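Local coordinates for uncharacterized protein (PDB 1ZBS) that is uncharacterized but probably phosphorylates N-acetylglucosamine with ATP, as a putative sugar kinase of the ASKHA superfamily, at residues S269-E272 with G273-Y277. Residues are numbered along the deposited sequence; the frame is centred on the assembly and turned at random.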
ATOM      1  N   SER A 269     -16.833  16.020 -13.410  1.00 30.70           N
ATOM      2  CA  SER A 269     -18.019  15.689 -12.609  1.00 32.44           C
ATOM      3  C   SER A 269     -19.166  15.077 -13.425  1.00 34.22           C
ATOM      4  O   SER A 269     -19.320  15.354 -14.611  1.00 34.53           O
ATOM      5  CB  SER A 269     -18.531  16.962 -11.904  1.00 31.95           C
ATOM      6  OG  SER A 269     -19.857  16.812 -11.417  1.00 31.61           O
ATOM      7  N   PRO A 270     -19.965  14.201 -12.798  1.00 36.04           N
ATOM      8  CA  PRO A 270     -21.096  13.575 -13.489  1.00 36.04           C
ATOM      9  C   PRO A 270     -22.364  14.368 -13.181  1.00 37.08           C
ATOM     10  O   PRO A 270     -23.453  14.019 -13.626  1.00 35.83           O
ATOM     11  CB  PRO A 270     -21.150  12.193 -12.861  1.00 36.18           C
ATOM     12  CG  PRO A 270     -20.813  12.497 -11.432  1.00 35.80           C
ATOM     13  CD  PRO A 270     -19.627  13.451 -11.572  1.00 36.27           C
HETATM   14  N   MSE A 271     -22.212  15.437 -12.408  1.00 38.95           N
HETATM   15  CA  MSE A 271     -23.364  16.225 -12.016  1.00 41.10           C
HETATM   16  C   MSE A 271     -24.249  16.664 -13.177  1.00 40.05           C
HETATM   17  O   MSE A 271     -25.439  16.367 -13.188  1.00 38.06           O
HETATM   18  CB  MSE A 271     -22.934  17.443 -11.208  1.00 42.75           C
HETATM   19  CG  MSE A 271     -24.095  18.063 -10.460  1.00 49.53           C
HETATM   20 SE   MSE A 271     -25.066  16.748  -9.386  1.00 60.60          SE
HETATM   21  CE  MSE A 271     -26.440  16.224 -10.627  1.00 57.90           C
ATOM     22  N   GLU A 272     -23.677  17.372 -14.145  1.00 39.76           N
ATOM     23  CA  GLU A 272     -24.447  17.819 -15.300  1.00 40.36           C
ATOM     24  C   GLU A 272     -25.165  16.627 -15.920  1.00 39.76           C
ATOM     25  O   GLU A 272     -26.320  16.724 -16.342  1.00 40.84           O
ATOM     26  CB  GLU A 272     -23.531  18.464 -16.343  1.00 42.68           C
ATOM     27  CG  GLU A 272     -23.016  19.843 -15.945  1.00 48.58           C
ATOM     28  CD  GLU A 272     -24.146  20.823 -15.645  1.00 52.00           C
ATOM     29  OE1 GLU A 272     -25.051  20.979 -16.498  1.00 52.80           O
ATOM     30  OE2 GLU A 272     -24.127  21.440 -14.553  1.00 55.47           O
ATOM     31  N   GLY A 273     -24.467  15.498 -15.961  1.00 38.66           N
ATOM     32  CA  GLY A 273     -25.037  14.292 -16.518  1.00 35.40           C
ATOM     33  C   GLY A 273     -26.181  13.747 -15.688  1.00 33.65           C
ATOM     34  O   GLY A 273     -27.190  13.319 -16.246  1.00 33.21           O
ATOM     35  N   LEU A 274     -26.039  13.741 -14.365  1.00 31.98           N
ATOM     36  CA  LEU A 274     -27.105  13.226 -13.508  1.00 32.11           C
ATOM     37  C   LEU A 274     -28.325  14.127 -13.509  1.00 33.77           C
ATOM     38  O   LEU A 274     -29.435  13.681 -13.222  1.00 34.04           O
ATOM     39  CB  LEU A 274     -26.645  13.061 -12.060  1.00 31.56           C
ATOM     40  CG  LEU A 274     -26.004  11.760 -11.580  1.00 30.60           C
ATOM     41  CD1 LEU A 274     -26.592  10.568 -12.340  1.00 31.75           C
ATOM     42  CD2 LEU A 274     -24.523  11.835 -11.773  1.00 30.98           C
ATOM     43  N   ILE A 275     -28.122  15.403 -13.806  1.00 34.55           N
ATOM     44  CA  ILE A 275     -29.243  16.318 -13.825  1.00 35.76           C
ATOM     45  C   ILE A 275     -30.116  15.998 -15.017  1.00 38.76           C
ATOM     46  O   ILE A 275     -31.334  15.881 -14.880  1.00 40.19           O
ATOM     47  CB  ILE A 275     -28.782  17.768 -13.907  1.00 33.94           C
ATOM     48  CG1 ILE A 275     -28.010  18.119 -12.628  1.00 28.61           C
ATOM     49  CG2 ILE A 275     -29.984  18.681 -14.083  1.00 29.74           C
ATOM     50  CD1 ILE A 275     -27.351  19.469 -12.663  1.00 28.41           C
ATOM     51  N   GLN A 276     -29.503  15.836 -16.184  1.00 39.75           N
ATOM     52  CA  GLN A 276     -30.279  15.521 -17.375  1.00 41.90           C
ATOM     53  C   GLN A 276     -30.890  14.123 -17.265  1.00 42.12           C
ATOM     54  O   GLN A 276     -31.987  13.885 -17.765  1.00 42.20           O
ATOM     55  CB  GLN A 276     -29.409  15.615 -18.635  1.00 44.19           C
ATOM     56  CG  GLN A 276     -29.034  17.042 -19.045  1.00 49.59           C
ATOM     57  CD  GLN A 276     -30.246  17.950 -19.290  1.00 51.75           C
ATOM     58  OE1 GLN A 276     -30.958  18.321 -18.353  1.00 54.49           O
ATOM     59  NE2 GLN A 276     -30.481  18.309 -20.554  1.00 50.97           N
ATOM     60  N   TYR A 277     -30.189  13.209 -16.597  1.00 41.04           N
ATOM     61  CA  TYR A 277     -30.679  11.845 -16.445  1.00 40.80           C
ATOM     62  C   TYR A 277     -31.999  11.794 -15.681  1.00 41.09           C
ATOM     63  O   TYR A 277     -32.977  11.228 -16.156  1.00 42.76           O
ATOM     64  CB  TYR A 277     -29.659  10.974 -15.716  1.00 38.17           C
ATOM     65  CG  TYR A 277     -30.189   9.587 -15.441  1.00 37.26           C
ATOM     66  CD1 TYR A 277     -30.023   8.558 -16.368  1.00 37.20           C
ATOM     67  CD2 TYR A 277     -30.923   9.318 -14.283  1.00 37.62           C
ATOM     68  CE1 TYR A 277     -30.581   7.298 -16.152  1.00 38.81           C
ATOM     69  CE2 TYR A 277     -31.486   8.066 -14.059  1.00 38.34           C
ATOM     70  CZ  TYR A 277     -31.312   7.064 -14.997  1.00 39.23           C
ATOM     71  OH  TYR A 277     -31.880   5.834 -14.785  1.00 41.79           O
TER
HETATM   72  O   HOH W   1     -21.638  14.816 -16.565  1.00 47.85           O
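Pro-270 and Leu-274 meet in the capped N-terminal turn of helix 271-280. Leu-274 N donates to Pro-270 O at 2.7 Å, with an N-H...O angle of 152°. On the same side of this turn the two side chains run side by side. Leu-274 CD2 lies 3.6 Å from Pro-270 CB and also touches the proline carbonyl oxygen. The next rung joins Ile-275 N to Met-271 O at 2.9 Å. Gln-276 N reaches Glu-272 O only weakly, at 3.3 Å.

Ser-269 caps the start. Its OG accepts from Met-271 N at 2.9 Å, and the bond is fairly straight at 159°. Water 1 bridges Ser-269 O and Gly-273 N, weakly at the glycine end. The cap and the water thus serve two amides of the opening turn.

Met-271 is a selenomethionine, built in place of methionine. With CG anti to the backbone N (chi1 -164°), its chain then bends at chi2 and chi3. This swings CE forward along the helix, toward Leu-274 and Ile-275, and the chain crosses both at about a right angle. CE comes to 3.5 Å from Leu-274 CB, but its exact place is doubtful.

The apolar face of this last helix packs against elements from the N-terminal half of the chain. Leu-274 and Met-271 touch Ile-4 of strand 2-7, and Ile-275 touches Cys-15 and Ala-17 of strand 11-18. Pro-270 and Leu-274 meet Ala-104 of helix 97-105. The helix thus leaves edge strand 263-267 of the second 3-2-1-4-5 sheet and returns to the first, consistent with the two-domain ASKHA fold. Glu-272 and Gln-276 are exposed. The chemistry is therefore divided: polar bonds start the helix, while apolar carbons seat it against the first sheet and helix 97-105.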